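Local coordinates for protein adhesin YadA (Yersinia enterocolitica, PDB 1P9H) that binds collagen as a trimeric outer-membrane adhesin, promoting attachment to and invasion of eukaryotic cells and protecting the bacterium from serum and phagocytes, at residues A[21-26]-A[50-55]; A[58-63]-A[72-77]; A[66-71]-A[81-86]; A[85-90]-A[99-104]. One frame throughout, in Å; residues are numbered along the deposited sequence. Where two conformers were deposited one is given.

Overall arrangement
The four contacts lie along the first coils of the left-handed parallel beta-roll of the YadA head, at its N-terminal end. Contact 1 joins the two sheets of the roll, setting strand 22-24 against strand 51-52. Contacts 2 and 4 are parallel strand pairs within the larger sheet, where strands 58-60, 72-74, 86-88 and 100-102 lie side by side. Their centres are about 10 Å apart, and that of contact 1 is about 8 Å from contact 2. Contact 3 stacks the turns leading into strands 72-74 and 86-88; its segments alternate with those of contact 2, and it shares Ser85 and Val86 with contact 4. Repeated coils thus build an elongated roll whose larger sheet meets the other two subunits.

Contact 1. Residues A[21-26]-A[50-55]; sequences AVQISP and ASAKGI
Residues 21-25 and 50-54 run in nearly opposite directions, 167° apart end to end, with Gln23 facing Ala52 (CA to CA 5.4 Å); they carry strands 22-24 and 51-52, which belong to different sheets of the beta-roll. Small side chains fill the gap: Ala21 CB meets Ala52 CB at 3.9 Å, and Ala52 CB also lies 3.5 Å from Val22 O. Ala50 CB rests on Ile24 O. With CG anti to its own backbone N (chi1 -177°) and the chain extended beyond, Gln23 reaches its amide across to the near side of the other strand, beside Ala50 O, where OE1 accepts the N-H of Ala52 at 2.9 Å in an almost straight bond. A water bridges the same OE1 to Ala52 O. Two residues on, Ser25 OG receives Ala50 N at 2.8 Å. Gln23 NE2 bonds to Glu35 and Gly33 of the second subunit, and Ser25 OG to that same Glu35. At the outermost strand of the roll's smaller sheet in this chain, side chains act much as a neighbouring strand would, accepting the backbone N-H groups of Ala50 and Ala52, both buried; the amide, gripped at oxygen and nitrogen, has its rotation fixed and links the first coil to the second subunit.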
loop_
_atom_site.group_PDB
_atom_site.type_symbol
_atom_site.label_atom_id
_atom_site.label_comp_id
_atom_site.label_asym_id
_atom_site.label_seq_id
_atom_site.Cartn_x
_atom_site.Cartn_y
_atom_site.Cartn_z
ATOM N N ALA A 21 -14.056 -13.637 19.408
ATOM C CA ALA A 21 -12.827 -12.895 19.159
ATOM C C ALA A 21 -11.565 -13.721 19.348
ATOM O O ALA A 21 -11.595 -14.804 19.928
ATOM C CB ALA A 21 -12.776 -11.670 20.069
ATOM N N VAL A 22 -10.456 -13.204 18.831
ATOM C CA VAL A 22 -9.164 -13.856 18.977
ATOM C C VAL A 22 -8.279 -12.900 19.758
ATOM O O VAL A 22 -8.043 -11.768 19.332
ATOM C CB VAL A 22 -8.489 -14.145 17.616
ATOM C CG1 VAL A 22 -7.053 -14.628 17.845
ATOM C CG2 VAL A 22 -9.284 -15.199 16.852
ATOM N N GLN A 23 -7.811 -13.353 20.913
ATOM C CA GLN A 23 -6.950 -12.539 21.754
ATOM C C GLN A 23 -5.732 -13.379 22.082
ATOM O O GLN A 23 -5.843 -14.419 22.731
ATOM C CB GLN A 23 -7.689 -12.138 23.031
ATOM C CG GLN A 23 -6.910 -11.225 23.962
ATOM C CD GLN A 23 -7.745 -10.785 25.151
ATOM O OE1 GLN A 23 -8.693 -10.011 25.005
ATOM N NE2 GLN A 23 -7.408 -11.292 26.332
ATOM N N ILE A 24 -4.570 -12.938 21.616
ATOM C CA ILE A 24 -3.345 -13.682 21.857
ATOM C C ILE A 24 -2.286 -12.830 22.537
ATOM O O ILE A 24 -1.638 -11.993 21.905
ATOM C CB ILE A 24 -2.771 -14.242 20.537
ATOM C CG1 ILE A 24 -3.826 -15.113 19.845
ATOM C CG2 ILE A 24 -1.515 -15.056 20.820
ATOM C CD1 ILE A 24 -3.422 -15.607 18.473
ATOM N N SER A 25 -2.133 -13.040 23.839
ATOM C CA SER A 25 -1.141 -12.321 24.627
ATOM C C SER A 25 0.198 -13.041 24.474
ATOM O O SER A 25 0.246 -14.170 23.981
ATOM C CB SER A 25 -1.561 -12.300 26.101
ATOM O OG SER A 25 -2.774 -11.588 26.275
ATOM N N PRO A 26 1.305 -12.399 24.885
ATOM C CA PRO A 26 2.627 -13.023 24.774
ATOM C C PRO A 26 2.624 -14.454 25.300
ATOM O O PRO A 26 2.097 -14.725 26.381
ATOM C CB PRO A 26 3.508 -12.094 25.599
ATOM C CG PRO A 26 2.911 -10.754 25.294
ATOM C CD PRO A 26 1.420 -11.023 25.405
ATOM N N ALA A 50 -2.952 -8.842 25.657
ATOM C CA ALA A 50 -3.572 -8.287 24.463
ATOM C C ALA A 50 -5.036 -8.119 24.840
ATOM O O ALA A 50 -5.512 -8.755 25.782
ATOM C CB ALA A 50 -3.431 -9.255 23.298
ATOM N N SER A 51 -5.749 -7.271 24.111
ATOM C CA SER A 51 -7.149 -7.024 24.411
ATOM C C SER A 51 -8.024 -6.921 23.165
ATOM O O SER A 51 -7.939 -5.951 22.414
ATOM C CB SER A 51 -7.276 -5.736 25.233
ATOM O OG SER A 51 -8.629 -5.442 25.529
ATOM N N ALA A 52 -8.857 -7.936 22.951
ATOM C CA ALA A 52 -9.784 -7.961 21.825
ATOM C C ALA A 52 -11.151 -7.643 22.426
ATOM O O ALA A 52 -11.855 -8.537 22.897
ATOM C CB ALA A 52 -9.791 -9.341 21.178
ATOM N N LYS A 53 -11.515 -6.363 22.417
ATOM C CA LYS A 53 -12.775 -5.907 23.004
ATOM C C LYS A 53 -13.998 -5.930 22.100
ATOM O O LYS A 53 -15.131 -5.843 22.580
ATOM C CB LYS A 53 -12.611 -4.486 23.542
ATOM C CG LYS A 53 -11.574 -4.335 24.636
ATOM C CD LYS A 53 -11.547 -2.900 25.133
ATOM C CE LYS A 53 -10.548 -2.708 26.256
ATOM N NZ LYS A 53 -10.604 -1.312 26.777
ATOM N N GLY A 54 -13.786 -6.035 20.797
ATOM C CA GLY A 54 -14.919 -6.044 19.896
ATOM C C GLY A 54 -15.332 -7.429 19.462
ATOM O O GLY A 54 -14.516 -8.353 19.434
ATOM N N ILE A 55 -16.610 -7.586 19.131
ATOM C CA ILE A 55 -17.111 -8.869 18.671
ATOM C C ILE A 55 -16.387 -9.179 17.364
ATOM O O ILE A 55 -16.299 -8.322 16.485
ATOM C CB ILE A 55 -18.629 -8.813 18.403
ATOM C CG1 ILE A 55 -19.364 -8.387 19.675
ATOM C CG2 ILE A 55 -19.127 -10.173 17.928
ATOM C CD1 ILE A 55 -20.859 -8.223 19.499
HETATM O O HOH W 1 -11.432 -10.334 24.889
#

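Contact 2. Residues A[58-63]-A[72-77]; sequences IAIGAT and VAVGAG
Ile58 lies over Val72 with its far methyl, CD1, 4.3 Å from Val72 CG2, and the same overlap recurs two residues on, where Ile60 CB stands 4.3 Å from Val74 CG1. Val74 sends that methyl alongside its neighbour because CG1 is anti to the backbone N (chi1 -179°). Ala59 and Ala73 point to the other face of the sheet, in line with each other but with little mutual contact. The backbones beneath are in exact parallel register: Ala73 N gives its hydrogen to Ile58 O, Ile60 N to Ala73 O at 2.9 Å, and Gly75 N to Ile60 O, all nearly straight, while CA-H groups such as that of Val72 lean on the same carbonyls. This is one step of the left-handed parallel beta-roll, in which each coil lays its strand beside the strand of the coil before. The face bearing Ile58, Ile60 and Val74 turns to the other subunits: Ile60 packs on Val22 and Val74 on Ile58 of the third subunit. The alanine face looks into the roll, Ala73 touching Ser78. Past the strands, Gly61 and Gly75 take matching backbone angles with positive phi, and the chains bend together. After the bend Ala62 CB and Ala76 CB meet at 4.3 Å. Ala62 O has two donors, Gly77 N at 2.8 Å, almost in line with the carbonyl, and the hydroxyl OG1 of the adjoining Thr63 at 2.7 Å, which sits above the carbonyl plane.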
loop_
_atom_site.group_PDB
_atom_site.type_symbol
_atom_site.label_atom_id
_atom_site.label_comp_id
_atom_site.label_asym_id
_atom_site.label_seq_id
_atom_site.Cartn_x
_atom_site.Cartn_y
_atom_site.Cartn_z
ATOM N N ILE A 58 -9.722 -9.104 16.607
ATOM C CA ILE A 58 -8.491 -9.872 16.738
ATOM C C ILE A 58 -7.391 -8.970 17.293
ATOM O O ILE A 58 -7.108 -7.911 16.731
ATOM C CB ILE A 58 -8.035 -10.410 15.359
ATOM C CG1 ILE A 58 -9.094 -11.355 14.789
ATOM C CG2 ILE A 58 -6.687 -11.121 15.485
ATOM C CD1 ILE A 58 -8.831 -11.754 13.349
ATOM N N ALA A 59 -6.783 -9.385 18.401
ATOM C CA ALA A 59 -5.700 -8.623 19.017
ATOM C C ALA A 59 -4.581 -9.601 19.332
ATOM O O ALA A 59 -4.767 -10.533 20.116
ATOM C CB ALA A 59 -6.182 -7.938 20.293
ATOM N N ILE A 60 -3.424 -9.385 18.714
ATOM C CA ILE A 60 -2.273 -10.261 18.894
ATOM C C ILE A 60 -1.008 -9.465 19.201
ATOM O O ILE A 60 -0.646 -8.555 18.456
ATOM C CB ILE A 60 -2.025 -11.096 17.613
ATOM C CG1 ILE A 60 -3.276 -11.912 17.270
ATOM C CG2 ILE A 60 -0.812 -12.012 17.803
ATOM C CD1 ILE A 60 -3.163 -12.667 15.956
ATOM N N GLY A 61 -0.336 -9.819 20.294
ATOM C CA GLY A 61 0.893 -9.144 20.672
ATOM C C GLY A 61 0.841 -8.429 22.008
ATOM O O GLY A 61 -0.233 -8.136 22.534
ATOM N N ALA A 62 2.017 -8.147 22.562
ATOM C CA ALA A 62 2.103 -7.449 23.837
ATOM C C ALA A 62 1.325 -6.137 23.791
ATOM O O ALA A 62 1.562 -5.299 22.923
ATOM C CB ALA A 62 3.561 -7.174 24.184
ATOM N N THR A 63 0.377 -6.012 24.725
ATOM C CA THR A 63 -0.524 -4.861 24.905
ATOM C C THR A 63 -1.351 -4.430 23.696
ATOM O O THR A 63 -1.935 -3.348 23.689
ATOM C CB THR A 63 0.225 -3.609 25.451
ATOM O OG1 THR A 63 1.203 -3.161 24.505
ATOM C CG2 THR A 63 0.902 -3.936 26.775
ATOM N N VAL A 72 -8.854 -5.311 13.873
ATOM C CA VAL A 72 -7.690 -6.191 13.912
ATOM C C VAL A 72 -6.449 -5.415 14.328
ATOM O O VAL A 72 -6.117 -4.398 13.723
ATOM C CB VAL A 72 -7.430 -6.815 12.518
ATOM C CG1 VAL A 72 -6.173 -7.685 12.546
ATOM C CG2 VAL A 72 -8.636 -7.637 12.084
ATOM N N ALA A 73 -5.769 -5.896 15.363
ATOM C CA ALA A 73 -4.551 -5.255 15.841
ATOM C C ALA A 73 -3.492 -6.323 16.053
ATOM O O ALA A 73 -3.665 -7.225 16.868
ATOM C CB ALA A 73 -4.817 -4.512 17.151
ATOM N N VAL A 74 -2.402 -6.226 15.304
ATOM C CA VAL A 74 -1.309 -7.180 15.429
ATOM C C VAL A 74 -0.007 -6.407 15.571
ATOM O O VAL A 74 0.368 -5.641 14.686
ATOM C CB VAL A 74 -1.215 -8.107 14.194
ATOM C CG1 VAL A 74 -0.067 -9.099 14.377
ATOM C CG2 VAL A 74 -2.530 -8.852 14.002
ATOM N N GLY A 75 0.677 -6.609 16.692
ATOM C CA GLY A 75 1.926 -5.912 16.933
ATOM C C GLY A 75 1.955 -5.352 18.340
ATOM O O GLY A 75 0.916 -4.993 18.900
ATOM N N ALA A 76 3.144 -5.283 18.923
ATOM C CA ALA A 76 3.275 -4.768 20.278
ATOM C C ALA A 76 2.778 -3.331 20.346
ATOM O O ALA A 76 3.203 -2.479 19.567
ATOM C CB ALA A 76 4.728 -4.838 20.728
ATOM N N GLY A 77 1.870 -3.069 21.278
ATOM C CA GLY A 77 1.347 -1.724 21.431
ATOM C C GLY A 77 0.479 -1.235 20.289
ATOM O O GLY A 77 0.156 -0.047 20.225
#

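Contact 3. Residues A[66-71]-A[81-86]; sequences AAKGAA and TGVNSV
Lys68 turns CG anti to its carbonyl carbon (chi1 -63°) and stays extended beyond it, which lays the aliphatic part of its chain over Thr81 O, with CD 3.3 Å from that oxygen. Val83, whose CG2 branch is likewise anti to the carbonyl carbon while CG1 is anti to the backbone N, crosses the lysine at about a right angle and meets Lys68 CD with CG2 at 3.8 Å. The lysine methylenes thus meet a carbonyl oxygen and a methyl at the solvent-facing edge of the contact, where Lys68 is exposed. Ala71, which is buried, sets CB 3.5 Å from Gly82 O; nearer the surface, Ala70 CB touches the amide oxygen OD1 of Asn84. One backbone bond joins the two loops: Asn84 N to Gly69 O, 2.9 Å and very nearly in line with the carbonyl. Gly82 O is gripped twice from within its own loop, by Ser85 N at 3.1 Å and by Ser85 OG at 2.7 Å, both from the same face of its plane, which fixes the serine hydroxyl inside the turn. Val83 N is held in turn by Asp97 of the next coil, and Ala70 and Asn84 both pack on Pro90 of the second subunit. Lys68 to Ala71 and Gly82 to Ser85 are each a type II beta turn, so the contact is a turn laid upon a turn, the coil-to-coil stacking that marks the YadA-type left-handed beta-roll.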
loop_
_atom_site.group_PDB
_atom_site.type_symbol
_atom_site.label_atom_id
_atom_site.label_comp_id
_atom_site.label_asym_id
_atom_site.label_seq_id
_atom_site.Cartn_x
_atom_site.Cartn_y
_atom_site.Cartn_z
ATOM N N ALA A 66 -7.683 -4.272 20.047
ATOM C CA ALA A 66 -8.648 -4.098 18.964
ATOM C C ALA A 66 -9.886 -3.720 19.773
ATOM O O ALA A 66 -10.510 -4.575 20.399
ATOM C CB ALA A 66 -8.865 -5.413 18.219
ATOM N N ALA A 67 -10.227 -2.435 19.756
ATOM C CA ALA A 67 -11.325 -1.909 20.564
ATOM C C ALA A 67 -12.768 -2.107 20.130
ATOM O O ALA A 67 -13.656 -2.204 20.980
ATOM C CB ALA A 67 -11.083 -0.422 20.819
ATOM N N LYS A 68 -13.021 -2.163 18.831
ATOM C CA LYS A 68 -14.394 -2.303 18.375
ATOM C C LYS A 68 -14.649 -3.463 17.429
ATOM O O LYS A 68 -13.741 -4.230 17.097
ATOM C CB LYS A 68 -14.859 -0.984 17.747
ATOM C CG LYS A 68 -14.869 0.179 18.740
ATOM C CD LYS A 68 -15.419 1.458 18.133
ATOM C CE LYS A 68 -15.475 2.567 19.177
ATOM N NZ LYS A 68 -16.044 3.830 18.632
ATOM N N GLY A 69 -15.905 -3.583 17.013
ATOM C CA GLY A 69 -16.324 -4.649 16.127
ATOM C C GLY A 69 -15.419 -5.001 14.964
ATOM O O GLY A 69 -15.077 -4.152 14.142
ATOM N N ALA A 70 -15.036 -6.273 14.915
ATOM C CA ALA A 70 -14.206 -6.834 13.856
ATOM C C ALA A 70 -12.848 -6.180 13.612
ATOM O O ALA A 70 -12.182 -6.501 12.628
ATOM C CB ALA A 70 -15.003 -6.869 12.556
ATOM N N ALA A 71 -12.428 -5.279 14.496
ATOM C CA ALA A 71 -11.137 -4.617 14.332
ATOM C C ALA A 71 -9.996 -5.625 14.476
ATOM O O ALA A 71 -10.147 -6.660 15.125
ATOM C CB ALA A 71 -10.985 -3.497 15.356
ATOM N N THR A 81 -8.703 1.335 17.057
ATOM C CA THR A 81 -9.793 1.965 17.795
ATOM C C THR A 81 -11.141 1.977 17.076
ATOM O O THR A 81 -12.190 2.010 17.719
ATOM C CB THR A 81 -9.428 3.428 18.141
ATOM O OG1 THR A 81 -8.103 3.481 18.681
ATOM C CG2 THR A 81 -10.398 3.996 19.162
ATOM N N GLY A 82 -11.109 1.956 15.749
ATOM C CA GLY A 82 -12.334 1.995 14.974
ATOM C C GLY A 82 -12.999 0.695 14.583
ATOM O O GLY A 82 -12.375 -0.366 14.548
ATOM N N VAL A 83 -14.293 0.788 14.299
ATOM C CA VAL A 83 -15.056 -0.364 13.860
ATOM C C VAL A 83 -14.410 -0.791 12.544
ATOM O O VAL A 83 -14.130 0.049 11.685
ATOM C CB VAL A 83 -16.527 0.014 13.603
ATOM C CG1 VAL A 83 -17.285 -1.171 13.020
ATOM C CG2 VAL A 83 -17.172 0.473 14.903
ATOM N N ASN A 84 -14.153 -2.087 12.403
ATOM C CA ASN A 84 -13.543 -2.635 11.194
ATOM C C ASN A 84 -12.166 -2.078 10.845
ATOM O O ASN A 84 -11.722 -2.225 9.709
ATOM C CB ASN A 84 -14.458 -2.427 9.983
ATOM C CG ASN A 84 -15.764 -3.176 10.101
ATOM O OD1 ASN A 84 -15.802 -4.302 10.587
ATOM N ND2 ASN A 84 -16.845 -2.558 9.637
ATOM N N SER A 85 -11.490 -1.439 11.795
ATOM C CA SER A 85 -10.166 -0.895 11.512
ATOM C C SER A 85 -9.101 -1.983 11.604
ATOM O O SER A 85 -9.301 -3.017 12.247
ATOM C CB SER A 85 -9.831 0.258 12.463
ATOM O OG SER A 85 -9.797 -0.162 13.812
ATOM N N VAL A 86 -7.967 -1.744 10.954
ATOM C CA VAL A 86 -6.874 -2.707 10.930
ATOM C C VAL A 86 -5.548 -2.002 11.183
ATOM O O VAL A 86 -5.195 -1.061 10.476
ATOM C CB VAL A 86 -6.800 -3.416 9.559
ATOM C CG1 VAL A 86 -5.683 -4.451 9.566
ATOM C CG2 VAL A 86 -8.144 -4.077 9.237
#

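Contact 4. Residues A[85-90]-A[99-104]; sequences SVAIGP and AVTYGA
In one of its two conformers Thr101 OG1 lies close against Ala87, 3.2 Å from its CA and 3.3 Å from its CB; in this conformer that is the tighter side of the contact, turned into the roll, where Ala94 covers both residues. Its chi1 of 54° places OG1 between the backbone N and the carbonyl carbon, up against the neighbouring strand; its main polar partner is the hydroxyl of Ser92. Packing is looser on the opposite face: Val86 CB and Val100 CG1 come no nearer than 4.3 Å. Farther along that face Tyr102 makes the closer contact. Its ring slants alongside Ile88, with CD2 3.9 Å from Ile88 CB and CE2 equally near the CG2 branch. Strands 86-88 and 100-102 are successive parallel strands of the left-handed beta-roll, joined by Val86 N to Ala99 O, Thr101 N to Val86 O, Ile88 N to Thr101 O at 3.1 Å, and Gly103 N to Ile88 O. The looser face is nevertheless no solvent side, since all twelve residues are buried and the other subunits close over it. Tyr102 OH bonds to Thr101 O of the third subunit, and the ring meets Tyr102 of both neighbouring subunits edge-to-face, while Ile88 packs on Ile88 of the third. At the ends of the pair, Ser85 CB rests 3.4 Å from Ala99 O, and Pro90 CG touches Ala104 CB at 3.7 Å, just after Gly89 and Gly103 bend both chains alike.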
loop_
_atom_site.group_PDB
_atom_site.type_symbol
_atom_site.label_atom_id
_atom_site.label_comp_id
_atom_site.label_asym_id
_atom_site.label_seq_id
_atom_site.Cartn_x
_atom_site.Cartn_y
_atom_site.Cartn_z
ATOM N N SER A 85 -11.490 -1.439 11.795
ATOM C CA SER A 85 -10.166 -0.895 11.512
ATOM C C SER A 85 -9.101 -1.983 11.604
ATOM O O SER A 85 -9.301 -3.017 12.247
ATOM C CB SER A 85 -9.831 0.258 12.463
ATOM O OG SER A 85 -9.797 -0.162 13.812
ATOM N N VAL A 86 -7.967 -1.744 10.954
ATOM C CA VAL A 86 -6.874 -2.707 10.930
ATOM C C VAL A 86 -5.548 -2.002 11.183
ATOM O O VAL A 86 -5.195 -1.061 10.476
ATOM C CB VAL A 86 -6.800 -3.416 9.559
ATOM C CG1 VAL A 86 -5.683 -4.451 9.566
ATOM C CG2 VAL A 86 -8.144 -4.077 9.237
ATOM N N ALA A 87 -4.818 -2.461 12.193
ATOM C CA ALA A 87 -3.525 -1.870 12.530
ATOM C C ALA A 87 -2.504 -2.971 12.764
ATOM O O ALA A 87 -2.664 -3.786 13.670
ATOM C CB ALA A 87 -3.654 -1.011 13.784
ATOM N N ILE A 88 -1.461 -3.007 11.942
ATOM C CA ILE A 88 -0.421 -4.013 12.106
ATOM C C ILE A 88 0.948 -3.358 12.124
ATOM O O ILE A 88 1.283 -2.551 11.253
ATOM C CB ILE A 88 -0.479 -5.080 10.997
ATOM C CG1 ILE A 88 -1.797 -5.854 11.115
ATOM C CG2 ILE A 88 0.720 -6.033 11.120
ATOM C CD1 ILE A 88 -1.912 -7.046 10.181
ATOM N N GLY A 89 1.727 -3.716 13.138
ATOM C CA GLY A 89 3.054 -3.163 13.308
ATOM C C GLY A 89 3.172 -2.643 14.726
ATOM O O GLY A 89 2.166 -2.265 15.333
ATOM N N PRO A 90 4.382 -2.623 15.296
ATOM C CA PRO A 90 4.530 -2.123 16.664
ATOM C C PRO A 90 4.165 -0.643 16.748
ATOM O O PRO A 90 4.639 0.167 15.952
ATOM C CB PRO A 90 6.002 -2.394 16.974
ATOM C CG PRO A 90 6.657 -2.289 15.625
ATOM C CD PRO A 90 5.682 -3.021 14.730
ATOM N N ALA A 99 -10.237 2.570 9.216
ATOM C CA ALA A 99 -8.863 2.975 8.942
ATOM C C ALA A 99 -7.941 1.765 8.870
ATOM O O ALA A 99 -8.161 0.767 9.557
ATOM C CB ALA A 99 -8.374 3.934 10.026
ATOM N N VAL A 100 -6.925 1.846 8.018
ATOM C CA VAL A 100 -5.959 0.762 7.911
ATOM C C VAL A 100 -4.559 1.342 8.021
ATOM O O VAL A 100 -4.238 2.363 7.406
ATOM C CB VAL A 100 -6.082 -0.031 6.580
ATOM C CG1 VAL A 100 -7.506 -0.531 6.404
ATOM C CG2 VAL A 100 -5.658 0.825 5.401
ATOM N N THR A 101 -3.732 0.704 8.840
ATOM C CA THR A 101 -2.354 1.134 9.040
ATOM C C THR A 101 -1.447 -0.083 9.011
ATOM O O THR A 101 -1.795 -1.138 9.541
ATOM C CB THR A 101 -2.160 1.855 10.395
ATOM O OG1 THR A 101 -2.646 1.026 11.457
ATOM C CG2 THR A 101 -2.896 3.180 10.407
ATOM N N TYR A 102 -0.285 0.065 8.384
ATOM C CA TYR A 102 0.666 -1.033 8.287
ATOM C C TYR A 102 2.079 -0.506 8.427
ATOM O O TYR A 102 2.555 0.228 7.564
ATOM C CB TYR A 102 0.495 -1.715 6.926
ATOM C CG TYR A 102 1.198 -3.041 6.783
ATOM C CD1 TYR A 102 2.313 -3.179 5.952
ATOM C CD2 TYR A 102 0.727 -4.167 7.449
ATOM C CE1 TYR A 102 2.935 -4.417 5.788
ATOM C CE2 TYR A 102 1.340 -5.406 7.295
ATOM C CZ TYR A 102 2.438 -5.526 6.463
ATOM O OH TYR A 102 3.018 -6.761 6.292
ATOM N N GLY A 103 2.743 -0.882 9.517
ATOM C CA GLY A 103 4.104 -0.429 9.744
ATOM C C GLY A 103 4.301 0.139 11.137
ATOM O O GLY A 103 3.347 0.576 11.783
ATOM N N ALA A 104 5.546 0.128 11.599
ATOM C CA ALA A 104 5.872 0.648 12.918
ATOM C C ALA A 104 5.499 2.121 13.043
ATOM O O ALA A 104 5.883 2.944 12.209
ATOM C CB ALA A 104 7.367 0.467 13.193
#